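Local coordinates for 3-oxo-tetronate kinase (Salmonella typhimurium, PDB 3DQQ), which probably catalyses the ATP-dependent phosphorylation of 3-oxo-tetronate to 3-oxo-tetronate 4-phosphate, as a four-carbon acid sugar kinase, at residues A[32-36]-A[64-68]; A[125-129]-A[169-173]; A[291-295]-A[340-344]. All blocks are in the same frame, centred on the assembly; numbering follows the deposited sequence.

Contact 1: residues A[32-36]-A[64-68]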
ATOM      1  N   ILE A  32      19.908  18.934  12.684  1.00 34.71           N
ATOM      2  CA  ILE A  32      20.612  19.218  11.433  1.00 35.26           C
ATOM      3  C   ILE A  32      20.547  17.976  10.571  1.00 36.29           C
ATOM      4  O   ILE A  32      20.850  16.908  11.051  1.00 36.23           O
ATOM      5  CB  ILE A  32      22.102  19.572  11.646  1.00 34.43           C
ATOM      6  CG1 ILE A  32      22.218  20.770  12.584  1.00 34.00           C
ATOM      7  CG2 ILE A  32      22.794  19.791  10.278  1.00 32.85           C
ATOM      8  CD1 ILE A  32      23.676  21.207  12.958  1.00 32.87           C
ATOM      9  N   ASN A  33      20.202  18.105   9.293  1.00 38.16           N
ATOM     10  CA  ASN A  33      20.140  16.923   8.405  1.00 39.31           C
ATOM     11  C   ASN A  33      21.415  16.732   7.631  1.00 39.82           C
ATOM     12  O   ASN A  33      21.946  17.664   7.097  1.00 40.17           O
ATOM     13  CB  ASN A  33      18.917  17.010   7.527  1.00 39.61           C
ATOM     14  CG  ASN A  33      17.650  17.154   8.371  1.00 43.91           C
ATOM     15  OD1 ASN A  33      17.463  16.396   9.370  1.00 47.80           O
ATOM     16  ND2 ASN A  33      16.821  18.174   8.056  1.00 47.31           N
ATOM     17  N   ASP A  34      21.920  15.509   7.647  1.00 40.92           N
ATOM     18  CA  ASP A  34      23.243  15.162   7.179  1.00 41.85           C
ATOM     19  C   ASP A  34      24.326  15.708   8.085  1.00 41.71           C
ATOM     20  O   ASP A  34      24.068  16.574   8.914  1.00 42.84           O
ATOM     21  CB  ASP A  34      23.447  15.637   5.756  1.00 43.66           C
ATOM     22  CG  ASP A  34      24.311  14.644   4.897  1.00 51.37           C
ATOM     23  OD1 ASP A  34      25.032  13.721   5.460  1.00 56.62           O
ATOM     24  OD2 ASP A  34      24.253  14.814   3.632  1.00 60.25           O
ATOM     25  N   VAL A  35      25.543  15.207   7.934  1.00 41.28           N
ATOM     26  CA  VAL A  35      26.662  15.660   8.740  1.00 41.17           C
ATOM     27  C   VAL A  35      26.811  17.147   8.651  1.00 41.90           C
ATOM     28  O   VAL A  35      26.902  17.680   7.564  1.00 43.36           O
ATOM     29  CB  VAL A  35      27.985  15.050   8.268  1.00 40.89           C
ATOM     30  CG1 VAL A  35      29.154  15.628   9.065  1.00 40.06           C
ATOM     31  CG2 VAL A  35      27.922  13.547   8.360  1.00 39.43           C
ATOM     32  N   PRO A  36      26.831  17.837   9.778  1.00 43.07           N
ATOM     33  CA  PRO A  36      26.910  19.275   9.719  1.00 44.13           C
ATOM     34  C   PRO A  36      28.192  19.811   9.134  1.00 45.32           C
ATOM     35  O   PRO A  36      29.243  19.231   9.249  1.00 46.25           O
ATOM     36  CB  PRO A  36      26.805  19.694  11.172  1.00 44.19           C
ATOM     37  CG  PRO A  36      26.221  18.549  11.856  1.00 44.01           C
ATOM     38  CD  PRO A  36      26.753  17.375  11.162  1.00 43.75           C
ATOM     39  N   GLN A  64      29.523   7.745   7.862  1.00 34.71           N
ATOM     40  CA  GLN A  64      28.624   8.853   8.181  1.00 35.20           C
ATOM     41  C   GLN A  64      28.569   9.097   9.679  1.00 35.03           C
ATOM     42  O   GLN A  64      28.644  10.247  10.119  1.00 34.95           O
ATOM     43  CB  GLN A  64      27.201   8.576   7.701  1.00 36.48           C
ATOM     44  CG  GLN A  64      26.930   8.661   6.191  1.00 38.72           C
ATOM     45  CD  GLN A  64      27.406   9.954   5.691  1.00 45.72           C
ATOM     46  OE1 GLN A  64      28.615  10.087   5.401  1.00 52.05           O
ATOM     47  NE2 GLN A  64      26.507  10.979   5.653  1.00 46.32           N
ATOM     48  N   SER A  65      28.465   8.028  10.473  1.00 33.86           N
ATOM     49  CA  SER A  65      28.336   8.223  11.918  1.00 33.11           C
ATOM     50  C   SER A  65      29.594   8.817  12.569  1.00 32.37           C
ATOM     51  O   SER A  65      29.517   9.717  13.408  1.00 31.72           O
ATOM     52  CB  SER A  65      27.965   6.915  12.590  1.00 33.36           C
ATOM     53  OG  SER A  65      26.754   6.408  12.065  1.00 32.01           O
ATOM     54  N   LEU A  66      30.753   8.306  12.172  1.00 31.81           N
ATOM     55  CA  LEU A  66      32.039   8.869  12.618  1.00 30.84           C
ATOM     56  C   LEU A  66      32.213  10.321  12.168  1.00 31.00           C
ATOM     57  O   LEU A  66      32.705  11.132  12.946  1.00 32.60           O
ATOM     58  CB  LEU A  66      33.225   8.007  12.181  1.00 29.00           C
ATOM     59  CG  LEU A  66      33.264   6.620  12.830  1.00 29.20           C
ATOM     60  CD1 LEU A  66      34.443   5.809  12.347  1.00 25.19           C
ATOM     61  CD2 LEU A  66      33.197   6.633  14.391  1.00 26.49           C
ATOM     62  N   ALA A  67      31.800  10.668  10.951  1.00 30.50           N
ATOM     63  CA  ALA A  67      31.869  12.061  10.497  1.00 29.72           C
ATOM     64  C   ALA A  67      31.009  12.925  11.446  1.00 30.03           C
ATOM     65  O   ALA A  67      31.451  13.988  11.919  1.00 30.75           O
ATOM     66  CB  ALA A  67      31.406  12.183   9.089  1.00 26.91           C
ATOM     67  N   ALA A  68      29.817  12.436  11.786  1.00 30.11           N
ATOM     68  CA  ALA A  68      28.938  13.153  12.703  1.00 29.96           C
ATOM     69  C   ALA A  68      29.642  13.333  14.036  1.00 30.08           C
ATOM     70  O   ALA A  68      29.613  14.412  14.607  1.00 29.62           O
ATOM     71  CB  ALA A  68      27.626  12.418  12.894  1.00 29.12           C
TER
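V35 leans on Q64, A67 and A68, packing the loop that follows strand 29-33 against helix 58-74 in the alpha/beta sugar-binding domain. The apolar part rests on the two branches of V35. With CG1 anti to the backbone N (chi1 176°), CG2 is directed at the helix and reaches CB of A67 at 3.8 Å. The same methyl lies 3.8 Å from O of Q64, a carbonyl already engaged in the helix by N of A68, while CG1 lies alongside the carbonyl of A67, 4.0 Å from its O. I49 on strand 46-50 touches both P36 and A68, so this strand backs the loop and the helix at that point.

The polar part is at the exposed end of the contact. OD1 of D34 accepts the N-H of V35 at 2.9 Å, met on the anti side and 30° out of the carboxylate plane; this bond holds the carboxylate to the backbone of the next residue. The chain of Q64 bends at chi2, bringing its amide toward D34; the same side chain touches L51 and T53 in the loop after strand 46-50. Carboxylate and amide planes stand 68° apart, and NE2 of Q64 ends 3.1 Å from OD1 of D34 and 4.0 Å from CG2 of V35.

Contact 2: residues A[125-129]-A[169-173]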
ATOM      1  N   VAL A 125      10.652  -3.381  27.425  1.00 34.14           N
ATOM      2  CA  VAL A 125      11.663  -4.386  27.450  1.00 33.64           C
ATOM      3  C   VAL A 125      11.656  -5.030  28.836  1.00 34.13           C
ATOM      4  O   VAL A 125      11.740  -4.329  29.850  1.00 33.56           O
ATOM      5  CB  VAL A 125      13.070  -3.764  27.151  1.00 33.53           C
ATOM      6  CG1 VAL A 125      14.170  -4.792  27.419  1.00 29.44           C
ATOM      7  CG2 VAL A 125      13.094  -3.223  25.737  1.00 31.58           C
ATOM      8  N   TYR A 126      11.592  -6.366  28.880  1.00 34.75           N
ATOM      9  CA  TYR A 126      11.619  -7.112  30.158  1.00 34.43           C
ATOM     10  C   TYR A 126      12.562  -8.293  30.039  1.00 34.26           C
ATOM     11  O   TYR A 126      12.483  -9.042  29.079  1.00 34.92           O
ATOM     12  CB  TYR A 126      10.212  -7.559  30.554  1.00 35.19           C
ATOM     13  CG  TYR A 126      10.182  -8.310  31.851  1.00 35.54           C
ATOM     14  CD1 TYR A 126       9.868  -9.668  31.902  1.00 38.19           C
ATOM     15  CD2 TYR A 126      10.473  -7.685  33.019  1.00 37.35           C
ATOM     16  CE1 TYR A 126       9.857 -10.353  33.076  1.00 36.70           C
ATOM     17  CE2 TYR A 126      10.463  -8.375  34.213  1.00 38.42           C
ATOM     18  CZ  TYR A 126      10.161  -9.699  34.223  1.00 37.00           C
ATOM     19  OH  TYR A 126      10.182 -10.336  35.424  1.00 37.91           O
ATOM     20  N   GLN A 127      13.468  -8.437  30.995  1.00 33.73           N
ATOM     21  CA  GLN A 127      14.566  -9.410  30.939  1.00 33.85           C
ATOM     22  C   GLN A 127      15.392  -9.396  29.645  1.00 33.99           C
ATOM     23  O   GLN A 127      16.066 -10.402  29.293  1.00 33.21           O
ATOM     24  CB  GLN A 127      14.050 -10.809  31.177  1.00 33.81           C
ATOM     25  CG  GLN A 127      13.266 -10.956  32.448  1.00 36.01           C
ATOM     26  CD  GLN A 127      14.074 -10.760  33.695  1.00 36.58           C
ATOM     27  OE1 GLN A 127      15.264 -11.045  33.762  1.00 40.29           O
ATOM     28  NE2 GLN A 127      13.420 -10.252  34.700  1.00 39.83           N
ATOM     29  N   GLY A 128      15.351  -8.261  28.948  1.00 33.69           N
ATOM     30  CA  GLY A 128      16.057  -8.128  27.689  1.00 33.71           C
ATOM     31  C   GLY A 128      15.278  -8.448  26.441  1.00 33.16           C
ATOM     32  O   GLY A 128      15.802  -8.296  25.335  1.00 32.17           O
ATOM     33  N   TYR A 129      14.027  -8.848  26.609  1.00 33.17           N
ATOM     34  CA  TYR A 129      13.178  -9.163  25.463  1.00 33.78           C
ATOM     35  C   TYR A 129      12.343  -7.941  25.122  1.00 34.03           C
ATOM     36  O   TYR A 129      11.848  -7.255  26.013  1.00 33.79           O
ATOM     37  CB  TYR A 129      12.248 -10.335  25.771  1.00 33.53           C
ATOM     38  CG  TYR A 129      12.944 -11.658  26.034  1.00 34.36           C
ATOM     39  CD1 TYR A 129      13.002 -12.652  25.060  1.00 32.62           C
ATOM     40  CD2 TYR A 129      13.521 -11.924  27.280  1.00 35.48           C
ATOM     41  CE1 TYR A 129      13.604 -13.852  25.316  1.00 32.42           C
ATOM     42  CE2 TYR A 129      14.146 -13.130  27.538  1.00 33.98           C
ATOM     43  CZ  TYR A 129      14.182 -14.084  26.551  1.00 34.05           C
ATOM     44  OH  TYR A 129      14.791 -15.290  26.836  1.00 35.86           O
ATOM     45  N   VAL A 169      22.174  -7.799  30.467  1.00 33.63           N
ATOM     46  CA  VAL A 169      20.823  -7.291  30.727  1.00 33.82           C
ATOM     47  C   VAL A 169      20.742  -6.679  32.126  1.00 34.41           C
ATOM     48  O   VAL A 169      21.316  -7.198  33.026  1.00 35.09           O
ATOM     49  CB  VAL A 169      19.733  -8.392  30.601  1.00 33.10           C
ATOM     50  CG1 VAL A 169      18.354  -7.803  30.898  1.00 31.96           C
ATOM     51  CG2 VAL A 169      19.739  -9.008  29.206  1.00 31.48           C
ATOM     52  N   ILE A 170      20.088  -5.530  32.287  1.00 35.62           N
ATOM     53  CA  ILE A 170      19.708  -5.019  33.599  1.00 35.58           C
ATOM     54  C   ILE A 170      18.195  -5.149  33.662  1.00 36.00           C
ATOM     55  O   ILE A 170      17.487  -4.451  32.990  1.00 37.18           O
ATOM     56  CB  ILE A 170      20.099  -3.541  33.812  1.00 35.72           C
ATOM     57  CG1 ILE A 170      21.591  -3.337  33.586  1.00 36.17           C
ATOM     58  CG2 ILE A 170      19.723  -3.061  35.219  1.00 35.42           C
ATOM     59  CD1 ILE A 170      22.448  -3.975  34.570  1.00 35.99           C
ATOM     60  N   PRO A 171      17.691  -6.043  34.482  1.00 36.27           N
ATOM     61  CA  PRO A 171      16.231  -6.224  34.550  1.00 36.36           C
ATOM     62  C   PRO A 171      15.462  -5.150  35.323  1.00 36.39           C
ATOM     63  O   PRO A 171      15.992  -4.532  36.237  1.00 36.94           O
ATOM     64  CB  PRO A 171      16.092  -7.558  35.288  1.00 35.79           C
ATOM     65  CG  PRO A 171      17.312  -7.652  36.101  1.00 35.19           C
ATOM     66  CD  PRO A 171      18.411  -6.914  35.422  1.00 35.99           C
ATOM     67  N   ALA A 172      14.191  -4.998  34.976  1.00 36.92           N
ATOM     68  CA  ALA A 172      13.246  -4.091  35.661  1.00 36.63           C
ATOM     69  C   ALA A 172      13.389  -4.104  37.171  1.00 36.70           C
ATOM     70  O   ALA A 172      13.483  -3.064  37.833  1.00 36.95           O
ATOM     71  CB  ALA A 172      11.857  -4.458  35.290  1.00 35.78           C
ATOM     72  N   GLN A 173      13.449  -5.291  37.733  1.00 37.11           N
ATOM     73  CA  GLN A 173      13.583  -5.396  39.186  1.00 36.84           C
ATOM     74  C   GLN A 173      14.790  -4.657  39.760  1.00 37.13           C
ATOM     75  O   GLN A 173      14.702  -4.145  40.877  1.00 38.35           O
ATOM     76  CB  GLN A 173      13.631  -6.856  39.606  1.00 36.65           C
ATOM     77  CG  GLN A 173      12.296  -7.533  39.503  1.00 36.49           C
ATOM     78  CD  GLN A 173      12.012  -8.190  38.161  1.00 39.64           C
ATOM     79  OE1 GLN A 173      12.831  -8.133  37.220  1.00 40.83           O
ATOM     80  NE2 GLN A 173      10.824  -8.835  38.061  1.00 38.66           N
TER
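OH of Y126 accepts a hydrogen bond from NE2 of Q173 at 3.1 Å, nearly straight at 176°. The phenol oxygen lies almost in the amide plane of Q173, and NE2 in turn approaches the edge of the tyrosine ring in its plane, although ring and amide planes are 56° apart. The side chain of Y126 extends away from its own N (chi1 -179°), which carries the ring out from the hairpin to the first turn of helix 172-177. CB of A172 also meets the ring edge, 4.2 Å from CD2 of Y126.

Q127 lies against the same ring. Its CG is 3.5 Å above one face of the Y126 ring, toward the rim, and its chain then bends so that the amide passes obliquely by P171, with NE2 of Q127 3.8 Å from CB of P171. This NE2 also comes within 3.3 Å of OE1 of Q173. On strand 167-170, V169 meets backbone: its CG1 is 3.6 Å from both C of Q127 and N of G128.

The backbone here is a type I' turn from Y126 to Y129, closed by paired bonds between these two residues, with Y129 N to Y126 O at 2.9 Å. It is the two-residue connection of a beta hairpin, and G128 is the third residue of the turn. P171 stands at the N-cap of the facing helix. One carboxylate joins the two parts, since OD2 of D200 takes both the N-H of Q127 and that of A172. The hairpin of strands 123-126 and 129-132 thus lies against the point where strand 167-170 gives way to helix 172-177, with strand 196-199 alongside and helix 179-191 packed on I170.

Contact 3: residues A[291-295]-A[340-344]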
ATOM      1  N   ARG A 291       5.452  21.372 -15.956  1.00 37.87           N
ATOM      2  CA  ARG A 291       5.627  21.527 -14.504  1.00 38.04           C
ATOM      3  C   ARG A 291       5.943  22.959 -14.076  1.00 37.12           C
ATOM      4  O   ARG A 291       5.389  23.471 -13.119  1.00 36.62           O
ATOM      5  CB  ARG A 291       6.740  20.635 -13.988  1.00 37.75           C
ATOM      6  CG  ARG A 291       6.280  19.362 -13.481  1.00 38.42           C
ATOM      7  CD  ARG A 291       7.409  18.636 -12.779  1.00 39.47           C
ATOM      8  NE  ARG A 291       7.623  17.421 -13.533  1.00 40.60           N
ATOM      9  CZ  ARG A 291       8.654  17.186 -14.317  1.00 40.85           C
ATOM     10  NH1 ARG A 291       9.652  18.045 -14.417  1.00 42.90           N
ATOM     11  NH2 ARG A 291       8.693  16.053 -14.980  1.00 42.88           N
ATOM     12  N   GLU A 292       6.866  23.583 -14.782  1.00 36.75           N
ATOM     13  CA  GLU A 292       7.287  24.907 -14.437  1.00 36.99           C
ATOM     14  C   GLU A 292       6.128  25.878 -14.479  1.00 35.33           C
ATOM     15  O   GLU A 292       5.883  26.604 -13.521  1.00 34.18           O
ATOM     16  CB  GLU A 292       8.421  25.327 -15.342  1.00 37.24           C
ATOM     17  CG  GLU A 292       9.821  24.968 -14.741  1.00 41.10           C
ATOM     18  CD  GLU A 292      10.916  24.691 -15.823  1.00 42.93           C
ATOM     19  OE1 GLU A 292      11.094  25.543 -16.762  1.00 49.65           O
ATOM     20  OE2 GLU A 292      11.583  23.608 -15.726  1.00 50.46           O
ATOM     21  N   ALA A 293       5.368  25.854 -15.564  1.00 34.62           N
ATOM     22  CA  ALA A 293       4.213  26.733 -15.671  1.00 33.85           C
ATOM     23  C   ALA A 293       3.145  26.403 -14.612  1.00 33.13           C
ATOM     24  O   ALA A 293       2.583  27.323 -14.004  1.00 32.41           O
ATOM     25  CB  ALA A 293       3.664  26.682 -17.040  1.00 33.22           C
ATOM     26  N   TYR A 294       2.917  25.112 -14.345  1.00 32.58           N
ATOM     27  CA  TYR A 294       1.866  24.686 -13.403  1.00 33.15           C
ATOM     28  C   TYR A 294       2.214  25.119 -11.974  1.00 33.34           C
ATOM     29  O   TYR A 294       1.360  25.590 -11.223  1.00 33.68           O
ATOM     30  CB  TYR A 294       1.627  23.158 -13.501  1.00 33.30           C
ATOM     31  CG  TYR A 294       0.369  22.576 -12.832  1.00 32.81           C
ATOM     32  CD1 TYR A 294      -0.823  23.273 -12.778  1.00 33.80           C
ATOM     33  CD2 TYR A 294       0.381  21.306 -12.283  1.00 33.71           C
ATOM     34  CE1 TYR A 294      -1.965  22.726 -12.186  1.00 33.31           C
ATOM     35  CE2 TYR A 294      -0.756  20.753 -11.687  1.00 34.90           C
ATOM     36  CZ  TYR A 294      -1.924  21.477 -11.648  1.00 34.85           C
ATOM     37  OH  TYR A 294      -3.060  20.945 -11.075  1.00 34.84           O
ATOM     38  N   ALA A 295       3.480  24.987 -11.614  1.00 33.69           N
ATOM     39  CA  ALA A 295       3.973  25.470 -10.341  1.00 33.74           C
ATOM     40  C   ALA A 295       3.717  26.969 -10.221  1.00 34.03           C
ATOM     41  O   ALA A 295       3.196  27.431  -9.220  1.00 34.36           O
ATOM     42  CB  ALA A 295       5.451  25.154 -10.211  1.00 33.59           C
ATOM     43  N   ALA A 340       8.394  16.411  -8.205  1.00 36.08           N
ATOM     44  CA  ALA A 340       9.075  17.463  -8.920  1.00 35.20           C
ATOM     45  C   ALA A 340       8.241  18.738  -8.916  1.00 34.71           C
ATOM     46  O   ALA A 340       8.793  19.843  -8.833  1.00 34.82           O
ATOM     47  CB  ALA A 340       9.387  17.023 -10.347  1.00 34.01           C
ATOM     48  N   LEU A 341       6.918  18.611  -9.018  1.00 34.54           N
ATOM     49  CA  LEU A 341       6.065  19.801  -9.019  1.00 34.76           C
ATOM     50  C   LEU A 341       6.147  20.486  -7.659  1.00 35.56           C
ATOM     51  O   LEU A 341       6.401  21.702  -7.603  1.00 35.84           O
ATOM     52  CB  LEU A 341       4.606  19.501  -9.347  1.00 34.29           C
ATOM     53  CG  LEU A 341       3.671  20.700  -9.145  1.00 33.43           C
ATOM     54  CD1 LEU A 341       3.565  21.563 -10.409  1.00 29.88           C
ATOM     55  CD2 LEU A 341       2.334  20.235  -8.666  1.00 32.83           C
ATOM     56  N   PHE A 342       5.935  19.718  -6.587  1.00 35.48           N
ATOM     57  CA  PHE A 342       5.993  20.267  -5.232  1.00 35.80           C
ATOM     58  C   PHE A 342       7.307  20.992  -4.952  1.00 36.05           C
ATOM     59  O   PHE A 342       7.372  22.016  -4.244  1.00 35.94           O
ATOM     60  CB  PHE A 342       5.795  19.168  -4.190  1.00 36.39           C
ATOM     61  CG  PHE A 342       4.361  18.879  -3.891  1.00 36.55           C
ATOM     62  CD1 PHE A 342       3.520  19.872  -3.448  1.00 38.34           C
ATOM     63  CD2 PHE A 342       3.844  17.615  -4.042  1.00 39.19           C
ATOM     64  CE1 PHE A 342       2.181  19.608  -3.162  1.00 37.87           C
ATOM     65  CE2 PHE A 342       2.495  17.350  -3.751  1.00 38.90           C
ATOM     66  CZ  PHE A 342       1.674  18.360  -3.312  1.00 37.26           C
ATOM     67  N   SER A 343       8.366  20.453  -5.520  1.00 35.86           N
ATOM     68  CA  SER A 343       9.662  21.077  -5.404  1.00 35.51           C
ATOM     69  C   SER A 343       9.665  22.515  -5.922  1.00 35.34           C
ATOM     70  O   SER A 343      10.042  23.426  -5.192  1.00 35.72           O
ATOM     71  CB  SER A 343      10.677  20.266  -6.170  1.00 34.98           C
ATOM     72  OG  SER A 343      11.903  20.879  -6.008  1.00 35.92           O
ATOM     73  N   LEU A 344       9.250  22.701  -7.174  1.00 34.37           N
ATOM     74  CA  LEU A 344       9.155  24.013  -7.760  1.00 34.36           C
ATOM     75  C   LEU A 344       8.145  24.928  -7.044  1.00 34.68           C
ATOM     76  O   LEU A 344       8.321  26.158  -6.960  1.00 35.09           O
ATOM     77  CB  LEU A 344       8.719  23.894  -9.200  1.00 33.80           C
ATOM     78  CG  LEU A 344       9.665  23.192 -10.156  1.00 32.84           C
ATOM     79  CD1 LEU A 344       8.873  22.642 -11.361  1.00 28.27           C
ATOM     80  CD2 LEU A 344      10.772  24.160 -10.570  1.00 25.82           C
TER
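A chi1 of 171° places CG of L341 beside its carbonyl carbon, and chi2 of 89° then turns CD1 toward R291, Y294 and A295 on helix 288-304. There CD1 of L341 lies 3.6 Å from N of A295 and 3.7 Å from CD2 of Y294, approaching the ring obliquely. One turn on, L344 sets CB against CB of A295 at 3.6 Å and sends CD1 to CB of R291 at 3.9 Å. The arginine chain runs out across the other helix and bends at chi3: its CD meets CB of A340 at 3.5 Å, and the same methyl sits over one face of the guanidinium group. NE of R291 makes a weak hydrogen bond to O of C285, and OH of Y294 accepts the N-H of D281.

The axes of segments 291-295 and 340-344 pass 9.0 Å apart and cross at -50°, in keeping with ridges-into-grooves packing of residues four apart, R291 and A295 against A340 and L344. In the nucleotide-binding domain, helix 336-351 stands between helix 288-304 and, through F342 touching T364 and V367, helix 362-371, which carries T364 of the probable ATP site.

The contacts follow one another along the chain. Contacts 1 and 2 both belong to the sugar-binding N-terminal domain and reach the same run of strands, through 29-33 and 167-170; their centres are about 32 Å apart. Contact 3 lies in the nucleotide-binding C-terminal domain, about 30 Å from contact 1 and about 52 Å from contact 2, centre to centre, and on the opposite side of the chain's centre from contact 2. Contact 1 is the central one: strand 29-33 runs antiparallel beside strand 376-382 of the C-terminal domain, so it sits near the junction. Contact 3 comes nearest the probable ATP site, with the side chain of L341 about 9 Å from that of T364.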